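Local coordinates for Lmo0325 protein (Listeria monocytogenes EGD-e, PDB 4RYK) that is a putative transcriptional regulator of the Rgg type and probably binds DNA through its helix-turn-helix domain, at residues His181-Met186 against Asn224-Lys229; Lys188-Tyr193 against Leu230-Glu235; Leu202-Phe207 against Ala243-Val248. One frame throughout, in Å; residues are numbered along the deposited sequence.

Interaction 1: residues His181-Met186 against Asn224-Lys229; sequences HFYQIM and NLVLEK
In the TPR-like, all-helical C-terminal domain of this Rgg-type protein, Tyr183 on helix 176-193 reaches over to Val226 and Lys229 on helix 220-235. The two helices are next-but-one along the chain, separated in sequence by helix 197-216, and their backbones are well apart here: the nearest CA atoms, those of Tyr183 and Val226, are 10.0 Å from each other. Tyrosine suits so wide an interval, since its long rigid ring carries a hydroxyl at the far end. Its CG stands anti to the backbone N (chi1 175°), which sends the ring out from the helix toward its neighbour.

Contact is made almost wholly by the phenol end. Tyr183 OH comes to rest 3.8 Å from CG2 of Val226, and the same methyl lies 4.1 Å from ring carbon CE1 of Tyr183, approaching the ring obliquely. Valine suits this place as a compact, branched apolar residue: its CG2 meets the tyrosine, and its side chain also packs on Thr211 and Leu214 of the intervening helix. Lys229, one turn further on, offers its aliphatic part. It also lies against Leu187 and Tyr190, so its methylenes serve as an apolar surface, and the bend at chi2 (-72°) turns the chain beyond CG aside, with the amine NZ 5.6 Å from Tyr183 OH.

The segments bury only 113 Å² between them, and they share no hydrogen bond; the joint is van der Waals packing, with Val226 buried and Tyr183 and Lys229 partly exposed. A diethylene glycol molecule, probably from the crystallisation liquor, lies close to the Tyr183 side chain. The closest approach of the two segments is from Tyr183 OH to the CG methylene of Lys229, at 3.7 Å.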
loop_
_atom_site.group_PDB
_atom_site.type_symbol
_atom_site.label_atom_id
_atom_site.label_comp_id
_atom_site.label_asym_id
_atom_site.label_seq_id
_atom_site.Cartn_x
_atom_site.Cartn_y
_atom_site.Cartn_z
ATOM N N HIS A 181 -11.628 -5.473 -26.144
ATOM C CA HIS A 181 -10.554 -4.623 -26.613
ATOM C C HIS A 181 -9.989 -3.738 -25.475
ATOM O O HIS A 181 -8.785 -3.617 -25.313
ATOM C CB HIS A 181 -11.042 -3.751 -27.803
ATOM C CG HIS A 181 -10.073 -2.679 -28.208
ATOM N ND1 HIS A 181 -9.061 -2.881 -29.125
ATOM C CD2 HIS A 181 -9.952 -1.387 -27.801
ATOM C CE1 HIS A 181 -8.369 -1.765 -29.277
ATOM N NE2 HIS A 181 -8.896 -0.840 -28.495
ATOM N N PHE A 182 -10.845 -3.119 -24.695
ATOM C CA PHE A 182 -10.360 -2.310 -23.580
ATOM C C PHE A 182 -9.640 -3.177 -22.519
ATOM O O PHE A 182 -8.614 -2.788 -21.985
ATOM C CB PHE A 182 -11.495 -1.522 -22.894
ATOM C CG PHE A 182 -12.003 -0.342 -23.663
ATOM C CD1 PHE A 182 -11.204 0.376 -24.535
ATOM C CD2 PHE A 182 -13.286 0.077 -23.481
ATOM C CE1 PHE A 182 -11.691 1.469 -25.241
ATOM C CE2 PHE A 182 -13.794 1.149 -24.204
ATOM C CZ PHE A 182 -13.000 1.851 -25.083
ATOM N N TYR A 183 -10.211 -4.324 -22.204
ATOM C CA TYR A 183 -9.583 -5.291 -21.346
ATOM C C TYR A 183 -8.146 -5.648 -21.776
ATOM O O TYR A 183 -7.221 -5.650 -20.941
ATOM C CB TYR A 183 -10.471 -6.548 -21.257
ATOM C CG TYR A 183 -9.854 -7.689 -20.465
ATOM C CD1 TYR A 183 -10.015 -7.760 -19.108
ATOM C CD2 TYR A 183 -9.140 -8.708 -21.077
ATOM C CE1 TYR A 183 -9.445 -8.797 -18.378
ATOM C CE2 TYR A 183 -8.584 -9.747 -20.345
ATOM C CZ TYR A 183 -8.740 -9.777 -18.995
ATOM O OH TYR A 183 -8.198 -10.778 -18.209
ATOM N N GLN A 184 -7.947 -5.931 -23.066
ATOM C CA GLN A 184 -6.604 -6.188 -23.592
ATOM C C GLN A 184 -5.686 -4.973 -23.384
ATOM O O GLN A 184 -4.588 -5.110 -22.911
ATOM C CB GLN A 184 -6.645 -6.665 -25.050
ATOM C CG GLN A 184 -7.161 -8.097 -25.139
ATOM C CD GLN A 184 -7.523 -8.566 -26.556
ATOM O OE1 GLN A 184 -7.404 -7.837 -27.568
ATOM N NE2 GLN A 184 -7.985 -9.810 -26.637
ATOM N N ILE A 185 -6.141 -3.774 -23.625
ATOM C CA ILE A 185 -5.294 -2.609 -23.289
ATOM C C ILE A 185 -4.973 -2.493 -21.789
ATOM O O ILE A 185 -3.831 -2.221 -21.423
ATOM C CB ILE A 185 -5.979 -1.315 -23.701
ATOM C CG1 ILE A 185 -6.405 -1.353 -25.174
ATOM C CG2 ILE A 185 -5.091 -0.126 -23.409
ATOM C CD1 ILE A 185 -5.336 -0.994 -26.166
HETATM N N MSE A 186 -5.999 -2.663 -20.940
HETATM C CA MSE A 186 -5.898 -2.703 -19.450
HETATM C C MSE A 186 -4.775 -3.681 -19.134
HETATM O O MSE A 186 -3.910 -3.402 -18.294
HETATM C CB MSE A 186 -7.263 -3.040 -18.710
HETATM C CG MSE A 186 -7.693 -3.107 -17.116
HETATM SE SE MSE A 186 -6.891 -4.869 -16.526
HETATM C CE MSE A 186 -8.566 -5.698 -17.073
ATOM N N ASN A 224 -12.583 -18.121 -16.361
ATOM C CA ASN A 224 -11.312 -18.782 -16.089
ATOM C C ASN A 224 -10.153 -17.907 -16.449
ATOM O O ASN A 224 -9.189 -17.829 -15.702
ATOM C CB ASN A 224 -11.204 -20.132 -16.826
ATOM C CG ASN A 224 -11.826 -21.268 -16.021
ATOM O OD1 ASN A 224 -11.426 -21.500 -14.896
ATOM N ND2 ASN A 224 -12.838 -21.927 -16.559
ATOM N N LEU A 225 -10.244 -17.206 -17.565
ATOM C CA LEU A 225 -9.119 -16.337 -17.930
ATOM C C LEU A 225 -8.901 -15.247 -16.919
ATOM O O LEU A 225 -7.765 -14.982 -16.487
ATOM C CB LEU A 225 -9.317 -15.724 -19.319
ATOM C CG LEU A 225 -9.250 -16.788 -20.417
ATOM C CD1 LEU A 225 -9.637 -16.223 -21.770
ATOM C CD2 LEU A 225 -7.886 -17.476 -20.464
ATOM N N VAL A 226 -9.991 -14.586 -16.545
ATOM C CA VAL A 226 -9.896 -13.472 -15.626
ATOM C C VAL A 226 -9.493 -13.935 -14.209
ATOM O O VAL A 226 -8.691 -13.285 -13.552
ATOM C CB VAL A 226 -11.195 -12.667 -15.591
ATOM C CG1 VAL A 226 -11.059 -11.522 -14.617
ATOM C CG2 VAL A 226 -11.504 -12.095 -16.968
ATOM N N LEU A 227 -10.040 -15.064 -13.763
ATOM C CA LEU A 227 -9.639 -15.640 -12.494
ATOM C C LEU A 227 -8.139 -15.883 -12.444
ATOM O O LEU A 227 -7.490 -15.590 -11.425
ATOM C CB LEU A 227 -10.385 -16.954 -12.205
ATOM C CG LEU A 227 -9.938 -17.738 -10.961
ATOM C CD1 LEU A 227 -10.096 -16.934 -9.682
ATOM C CD2 LEU A 227 -10.731 -19.004 -10.792
ATOM N N GLU A 228 -7.572 -16.411 -13.522
ATOM C CA GLU A 228 -6.125 -16.669 -13.549
ATOM C C GLU A 228 -5.346 -15.356 -13.304
ATOM O O GLU A 228 -4.287 -15.338 -12.642
ATOM C CB GLU A 228 -5.778 -17.364 -14.865
ATOM C CG GLU A 228 -4.306 -17.506 -15.219
ATOM C CD GLU A 228 -4.049 -17.733 -16.746
ATOM O OE1 GLU A 228 -4.949 -18.260 -17.486
ATOM O OE2 GLU A 228 -2.922 -17.367 -17.206
ATOM N N LYS A 229 -5.875 -14.240 -13.794
ATOM C CA LYS A 229 -5.237 -12.951 -13.563
ATOM C C LYS A 229 -5.386 -12.500 -12.138
ATOM O O LYS A 229 -4.490 -11.887 -11.592
ATOM C CB LYS A 229 -5.841 -11.850 -14.414
ATOM C CG LYS A 229 -5.624 -12.021 -15.904
ATOM C CD LYS A 229 -4.193 -11.757 -16.334
ATOM C CE LYS A 229 -3.929 -12.678 -17.521
ATOM N NZ LYS A 229 -2.791 -12.214 -18.276
#

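Interaction 2: residues Lys188-Tyr193 against Leu230-Glu235; sequences KSYEKY and LKEASE
Tyr190 meets Ala233 and Glu232 where helices 176-193 and 220-235 run side by side in the TPR-like domain; the axes of the two short segments come within 11.4 Å and lie 23° from parallel. From CB, which points at the partner helix, a chi1 of 160° swings CG opposite the backbone N and carries the ring across the gap. One flank of the ring is apolar: CE1 of Tyr190 lies 3.6 Å from the CB methyl of Ala233, a residue small enough to let the ring approach its helix. On the other flank OE1 of Glu232 lies in the ring plane at the edge, beside CE2 of Tyr190.

At the tip, Tyr190 OH donates a hydrogen bond of 2.7 Å to OE1 of Glu232, which accepts with its anti lone pair. Ring and carboxylate planes differ by 9°, so the acid lies nearly flush with the phenol and the bond runs off the ring edge. Glutamate is long enough to meet the hydroxyl from its own helix, and it also touches Arg194. Phe207 of helix 197-216 packs edge-to-face with the Tyr190 ring, so the phenol is held at its ring as well as at its hydroxyl. Two like charges come close here, a mildly unfavourable pairing if both acids are ionised: the carboxylates stand almost perpendicular, with OE2 of Glu191 4.0 Å from OE1 of Glu232.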
loop_
_atom_site.group_PDB
_atom_site.type_symbol
_atom_site.label_atom_id
_atom_site.label_comp_id
_atom_site.label_asym_id
_atom_site.label_seq_id
_atom_site.Cartn_x
_atom_site.Cartn_y
_atom_site.Cartn_z
ATOM N N LYS A 188 -2.057 -4.586 -20.531
ATOM C CA LYS A 188 -0.698 -4.055 -20.690
ATOM C C LYS A 188 -0.313 -3.176 -19.491
ATOM O O LYS A 188 0.815 -3.126 -19.087
ATOM C CB LYS A 188 -0.596 -3.223 -21.936
ATOM C CG LYS A 188 -0.910 -4.031 -23.170
ATOM C CD LYS A 188 -0.557 -3.285 -24.446
ATOM C CE LYS A 188 -1.083 -1.859 -24.439
ATOM N NZ LYS A 188 -1.011 -1.233 -25.798
ATOM N N SER A 189 -1.260 -2.470 -18.919
ATOM C CA SER A 189 -0.899 -1.653 -17.782
ATOM C C SER A 189 -0.826 -2.513 -16.504
ATOM O O SER A 189 0.041 -2.293 -15.664
ATOM C CB SER A 189 -1.841 -0.452 -17.648
ATOM O OG SER A 189 -3.056 -0.828 -17.015
ATOM N N TYR A 190 -1.690 -3.506 -16.384
ATOM C CA TYR A 190 -1.594 -4.476 -15.323
ATOM C C TYR A 190 -0.164 -5.053 -15.197
ATOM O O TYR A 190 0.372 -5.172 -14.108
ATOM C CB TYR A 190 -2.630 -5.595 -15.540
ATOM C CG TYR A 190 -2.273 -6.849 -14.765
ATOM C CD1 TYR A 190 -2.324 -6.852 -13.390
ATOM C CD2 TYR A 190 -1.838 -8.016 -15.412
ATOM C CE1 TYR A 190 -1.947 -7.978 -12.664
ATOM C CE2 TYR A 190 -1.487 -9.158 -14.699
ATOM C CZ TYR A 190 -1.546 -9.136 -13.324
ATOM O OH TYR A 190 -1.160 -10.213 -12.543
ATOM N N GLU A 191 0.457 -5.374 -16.319
ATOM C CA GLU A 191 1.763 -5.991 -16.317
ATOM C C GLU A 191 2.847 -5.086 -15.693
ATOM O O GLU A 191 3.763 -5.574 -15.115
ATOM C CB GLU A 191 2.154 -6.413 -17.771
ATOM C CG GLU A 191 1.401 -7.646 -18.278
ATOM C CD GLU A 191 1.773 -8.925 -17.499
ATOM O OE1 GLU A 191 2.894 -8.972 -16.939
ATOM O OE2 GLU A 191 0.957 -9.887 -17.432
ATOM N N LYS A 192 2.739 -3.780 -15.851
ATOM C CA LYS A 192 3.603 -2.812 -15.156
ATOM C C LYS A 192 3.205 -2.690 -13.692
ATOM O O LYS A 192 4.020 -2.825 -12.766
ATOM C CB LYS A 192 3.424 -1.426 -15.765
ATOM C CG LYS A 192 3.548 -1.328 -17.266
ATOM C CD LYS A 192 4.934 -1.775 -17.692
ATOM C CE LYS A 192 5.068 -1.874 -19.207
ATOM N NZ LYS A 192 5.190 -0.530 -19.838
ATOM N N TYR A 193 1.915 -2.490 -13.486
ATOM C CA TYR A 193 1.425 -2.049 -12.203
ATOM C C TYR A 193 1.251 -3.161 -11.164
ATOM O O TYR A 193 0.940 -2.873 -10.021
ATOM C CB TYR A 193 0.102 -1.294 -12.344
ATOM C CG TYR A 193 0.187 0.095 -12.897
ATOM C CD1 TYR A 193 0.689 1.127 -12.139
ATOM C CD2 TYR A 193 -0.278 0.404 -14.188
ATOM C CE1 TYR A 193 0.762 2.425 -12.625
ATOM C CE2 TYR A 193 -0.211 1.720 -14.693
ATOM C CZ TYR A 193 0.306 2.715 -13.907
ATOM O OH TYR A 193 0.393 4.022 -14.330
ATOM N N LEU A 230 -6.557 -12.734 -11.569
ATOM C CA LEU A 230 -6.788 -12.403 -10.169
ATOM C C LEU A 230 -5.804 -13.227 -9.291
ATOM O O LEU A 230 -5.211 -12.698 -8.371
ATOM C CB LEU A 230 -8.222 -12.705 -9.795
ATOM C CG LEU A 230 -8.500 -12.640 -8.298
ATOM C CD1 LEU A 230 -8.254 -11.254 -7.785
ATOM C CD2 LEU A 230 -9.934 -13.006 -8.016
ATOM N N LYS A 231 -5.655 -14.508 -9.592
ATOM C CA LYS A 231 -4.697 -15.372 -8.895
ATOM C C LYS A 231 -3.289 -14.811 -9.013
ATOM O O LYS A 231 -2.610 -14.591 -7.999
ATOM C CB LYS A 231 -4.679 -16.781 -9.451
ATOM C CG LYS A 231 -5.906 -17.613 -9.143
ATOM C CD LYS A 231 -5.836 -18.196 -7.747
ATOM C CE LYS A 231 -6.951 -19.207 -7.447
ATOM N NZ LYS A 231 -6.669 -19.880 -6.136
ATOM N N GLU A 232 -2.864 -14.538 -10.242
ATOM C CA GLU A 232 -1.532 -14.007 -10.456
ATOM C C GLU A 232 -1.311 -12.679 -9.753
ATOM O O GLU A 232 -0.288 -12.455 -9.064
ATOM C CB GLU A 232 -1.290 -13.841 -11.938
ATOM C CG GLU A 232 0.107 -13.385 -12.284
ATOM C CD GLU A 232 0.239 -13.074 -13.775
ATOM O OE1 GLU A 232 -0.161 -11.999 -14.236
ATOM O OE2 GLU A 232 0.730 -13.934 -14.482
ATOM N N ALA A 233 -2.244 -11.781 -9.929
ATOM C CA ALA A 233 -2.128 -10.444 -9.335
ATOM C C ALA A 233 -2.024 -10.554 -7.810
ATOM O O ALA A 233 -1.179 -9.918 -7.204
ATOM C CB ALA A 233 -3.318 -9.591 -9.718
ATOM N N SER A 234 -2.863 -11.397 -7.205
ATOM C CA SER A 234 -2.919 -11.539 -5.742
ATOM C C SER A 234 -1.685 -12.265 -5.155
ATOM O O SER A 234 -1.421 -12.176 -3.960
ATOM C CB SER A 234 -4.218 -12.226 -5.331
ATOM O OG SER A 234 -4.253 -13.552 -5.782
ATOM N N GLU A 235 -0.930 -12.946 -6.015
ATOM C CA GLU A 235 0.223 -13.709 -5.603
ATOM C C GLU A 235 1.505 -13.097 -6.062
ATOM O O GLU A 235 2.553 -13.642 -5.824
ATOM C CB GLU A 235 0.128 -15.124 -6.150
ATOM C CG GLU A 235 -0.951 -15.917 -5.441
ATOM C CD GLU A 235 -1.218 -17.258 -6.095
ATOM O OE1 GLU A 235 -0.310 -17.761 -6.757
ATOM O OE2 GLU A 235 -2.316 -17.817 -5.943
#

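Interaction 3: residues Leu202-Phe207 against Ala243-Val248; sequences LFCHLF and AFYRIV
A CH-pi contact between Cys204 and Tyr245 joins helix 197-216 to the start of helix 243-259, inside the TPR-like helical domain. The helices come close here, with 6.5 Å between the CA atoms of Cys204 and Tyr245, and the small cysteine suits so narrow a gap. Its CB sits over one face of the tyrosine ring, 3.6 Å from the centroid and 20° off the ring normal. SG stands obliquely to the same ring, at 4.7 Å from its centroid, in a sulfur-aromatic contact, and the Cys204 side chain also rests on Ala233. On the opposite face Phe244 CD1 lies over the centre of the ring, so the phenol is sandwiched; Phe240 of the second subunit packs on Tyr245 too.

The flat ring thus spreads along helix 197-216, and its hydroxyl arrives beside the next residue, His205, whose CB is 3.6 Å from Tyr245 OH. A trans chi1 of 177° carries the imidazole of the exposed His205 away from helix 243-259, yet a water in the imidazole plane bridges the two side chains by hydrogen bonds, 2.7 Å from His205 ND1 and 2.6 Å from Tyr245 OH.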
loop_
_atom_site.group_PDB
_atom_site.type_symbol
_atom_site.label_atom_id
_atom_site.label_comp_id
_atom_site.label_asym_id
_atom_site.label_seq_id
_atom_site.Cartn_x
_atom_site.Cartn_y
_atom_site.Cartn_z
ATOM N N LEU A 202 -5.981 -2.463 -6.699
ATOM C CA LEU A 202 -6.990 -2.003 -7.680
ATOM C C LEU A 202 -7.190 -3.021 -8.785
ATOM O O LEU A 202 -8.307 -3.340 -9.125
ATOM C CB LEU A 202 -6.512 -0.726 -8.276
ATOM C CG LEU A 202 -7.474 -0.089 -9.269
ATOM C CD1 LEU A 202 -8.727 0.410 -8.565
ATOM C CD2 LEU A 202 -6.754 1.066 -9.988
ATOM N N PHE A 203 -6.109 -3.598 -9.330
ATOM C CA PHE A 203 -6.323 -4.647 -10.309
ATOM C C PHE A 203 -7.033 -5.867 -9.722
ATOM O O PHE A 203 -7.903 -6.429 -10.379
ATOM C CB PHE A 203 -5.028 -5.000 -11.018
ATOM C CG PHE A 203 -4.640 -3.980 -12.038
ATOM C CD1 PHE A 203 -5.205 -3.992 -13.287
ATOM C CD2 PHE A 203 -3.719 -3.040 -11.759
ATOM C CE1 PHE A 203 -4.857 -3.058 -14.236
ATOM C CE2 PHE A 203 -3.368 -2.095 -12.702
ATOM C CZ PHE A 203 -3.931 -2.101 -13.931
ATOM N N CYS A 204 -6.668 -6.292 -8.503
ATOM C CA CYS A 204 -7.341 -7.417 -7.870
ATOM C C CYS A 204 -8.825 -7.213 -7.769
ATOM O O CYS A 204 -9.607 -8.077 -8.142
ATOM C CB CYS A 204 -6.810 -7.700 -6.476
ATOM S SG CYS A 204 -5.158 -8.466 -6.446
ATOM N N HIS A 205 -9.200 -6.052 -7.276
ATOM C CA HIS A 205 -10.577 -5.674 -7.166
ATOM C C HIS A 205 -11.302 -5.714 -8.526
ATOM O O HIS A 205 -12.417 -6.200 -8.637
ATOM C CB HIS A 205 -10.615 -4.271 -6.605
ATOM C CG HIS A 205 -11.981 -3.714 -6.508
ATOM N ND1 HIS A 205 -12.857 -4.072 -5.514
ATOM C CD2 HIS A 205 -12.646 -2.841 -7.302
ATOM C CE1 HIS A 205 -14.002 -3.433 -5.683
ATOM N NE2 HIS A 205 -13.901 -2.680 -6.765
ATOM N N LEU A 206 -10.685 -5.153 -9.547
ATOM C CA LEU A 206 -11.316 -5.138 -10.855
ATOM C C LEU A 206 -11.447 -6.577 -11.369
ATOM O O LEU A 206 -12.494 -6.961 -11.879
ATOM C CB LEU A 206 -10.459 -4.352 -11.821
ATOM C CG LEU A 206 -10.893 -4.464 -13.297
ATOM C CD1 LEU A 206 -12.344 -4.023 -13.433
ATOM C CD2 LEU A 206 -10.020 -3.633 -14.198
ATOM N N PHE A 207 -10.398 -7.382 -11.256
ATOM C CA PHE A 207 -10.438 -8.739 -11.782
ATOM C C PHE A 207 -11.471 -9.579 -11.036
ATOM O O PHE A 207 -12.116 -10.454 -11.635
ATOM C CB PHE A 207 -9.098 -9.449 -11.670
ATOM C CG PHE A 207 -8.021 -8.948 -12.608
ATOM C CD1 PHE A 207 -8.284 -8.675 -13.928
ATOM C CD2 PHE A 207 -6.732 -8.802 -12.155
ATOM C CE1 PHE A 207 -7.287 -8.258 -14.776
ATOM C CE2 PHE A 207 -5.732 -8.384 -12.989
ATOM C CZ PHE A 207 -6.020 -8.100 -14.319
ATOM N N ALA A 243 -3.296 -10.715 0.528
ATOM C CA ALA A 243 -3.895 -11.914 1.094
ATOM C C ALA A 243 -5.405 -11.934 0.982
ATOM O O ALA A 243 -5.984 -12.956 0.651
ATOM C CB ALA A 243 -3.489 -12.069 2.538
ATOM N N PHE A 244 -6.043 -10.814 1.239
ATOM C CA PHE A 244 -7.482 -10.757 1.139
ATOM C C PHE A 244 -7.981 -11.246 -0.233
ATOM O O PHE A 244 -8.959 -11.980 -0.347
ATOM C CB PHE A 244 -7.971 -9.322 1.417
ATOM C CG PHE A 244 -9.475 -9.140 1.283
ATOM C CD1 PHE A 244 -10.045 -8.789 0.072
ATOM C CD2 PHE A 244 -10.321 -9.332 2.384
ATOM C CE1 PHE A 244 -11.431 -8.629 -0.055
ATOM C CE2 PHE A 244 -11.700 -9.165 2.269
ATOM C CZ PHE A 244 -12.258 -8.834 1.052
ATOM N N TYR A 245 -7.340 -10.804 -1.280
ATOM C CA TYR A 245 -7.754 -11.180 -2.605
ATOM C C TYR A 245 -7.407 -12.607 -2.980
ATOM O O TYR A 245 -7.975 -13.153 -3.913
ATOM C CB TYR A 245 -7.220 -10.184 -3.643
ATOM C CG TYR A 245 -7.963 -8.890 -3.550
ATOM C CD1 TYR A 245 -9.252 -8.793 -3.996
ATOM C CD2 TYR A 245 -7.386 -7.786 -2.964
ATOM C CE1 TYR A 245 -9.989 -7.612 -3.883
ATOM C CE2 TYR A 245 -8.088 -6.607 -2.838
ATOM C CZ TYR A 245 -9.391 -6.520 -3.323
ATOM O OH TYR A 245 -10.071 -5.330 -3.231
ATOM N N ARG A 246 -6.498 -13.244 -2.252
ATOM C CA ARG A 246 -6.268 -14.671 -2.436
ATOM C C ARG A 246 -7.488 -15.436 -1.923
ATOM O O ARG A 246 -7.820 -16.503 -2.419
ATOM C CB ARG A 246 -4.997 -15.116 -1.721
ATOM C CG ARG A 246 -3.777 -14.395 -2.253
ATOM C CD ARG A 246 -2.530 -15.045 -1.718
ATOM N NE ARG A 246 -1.315 -14.313 -2.050
ATOM C CZ ARG A 246 -0.093 -14.787 -1.865
ATOM N NH1 ARG A 246 0.059 -15.984 -1.354
ATOM N NH2 ARG A 246 0.975 -14.067 -2.173
ATOM N N ILE A 247 -8.189 -14.877 -0.934
ATOM C CA ILE A 247 -9.372 -15.538 -0.411
ATOM C C ILE A 247 -10.459 -15.427 -1.484
ATOM O O ILE A 247 -11.152 -16.407 -1.819
ATOM C CB ILE A 247 -9.881 -14.911 0.905
ATOM C CG1 ILE A 247 -8.817 -14.922 2.003
ATOM C CG2 ILE A 247 -11.093 -15.685 1.422
ATOM C CD1 ILE A 247 -9.200 -14.003 3.164
ATOM N N VAL A 248 -10.571 -14.229 -2.025
ATOM C CA VAL A 248 -11.532 -13.955 -3.108
ATOM C C VAL A 248 -11.311 -14.905 -4.265
ATOM O O VAL A 248 -12.280 -15.534 -4.756
ATOM C CB VAL A 248 -11.451 -12.517 -3.592
ATOM C CG1 VAL A 248 -12.446 -12.303 -4.728
ATOM C CG2 VAL A 248 -11.745 -11.531 -2.466
HETATM O O HOH W 1 -12.623 -5.461 -3.174
#

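How the interactions relate
Reading from the N terminus, 181-186, 188-193 and 202-207 come first, and their partners 224-229, 230-235 and 243-248 follow in the same order. Each contact closes a loop of about 36 residues, mostly helix, and every loop crosses the other two; none encloses another. Interactions 1 and 2 are successive steps along one pair, helices 176-193 and 220-235. Interaction 3 moves on to helices 197-216 and 243-259. Phe207 of interaction 3 joins them, packing on Met186 and Lys229 of interaction 1, while Ser234 O of interaction 2 probably accepts a hydrogen bond from Arg246 NE of interaction 3. Segments of interactions 2 and 3 also touch the second subunit.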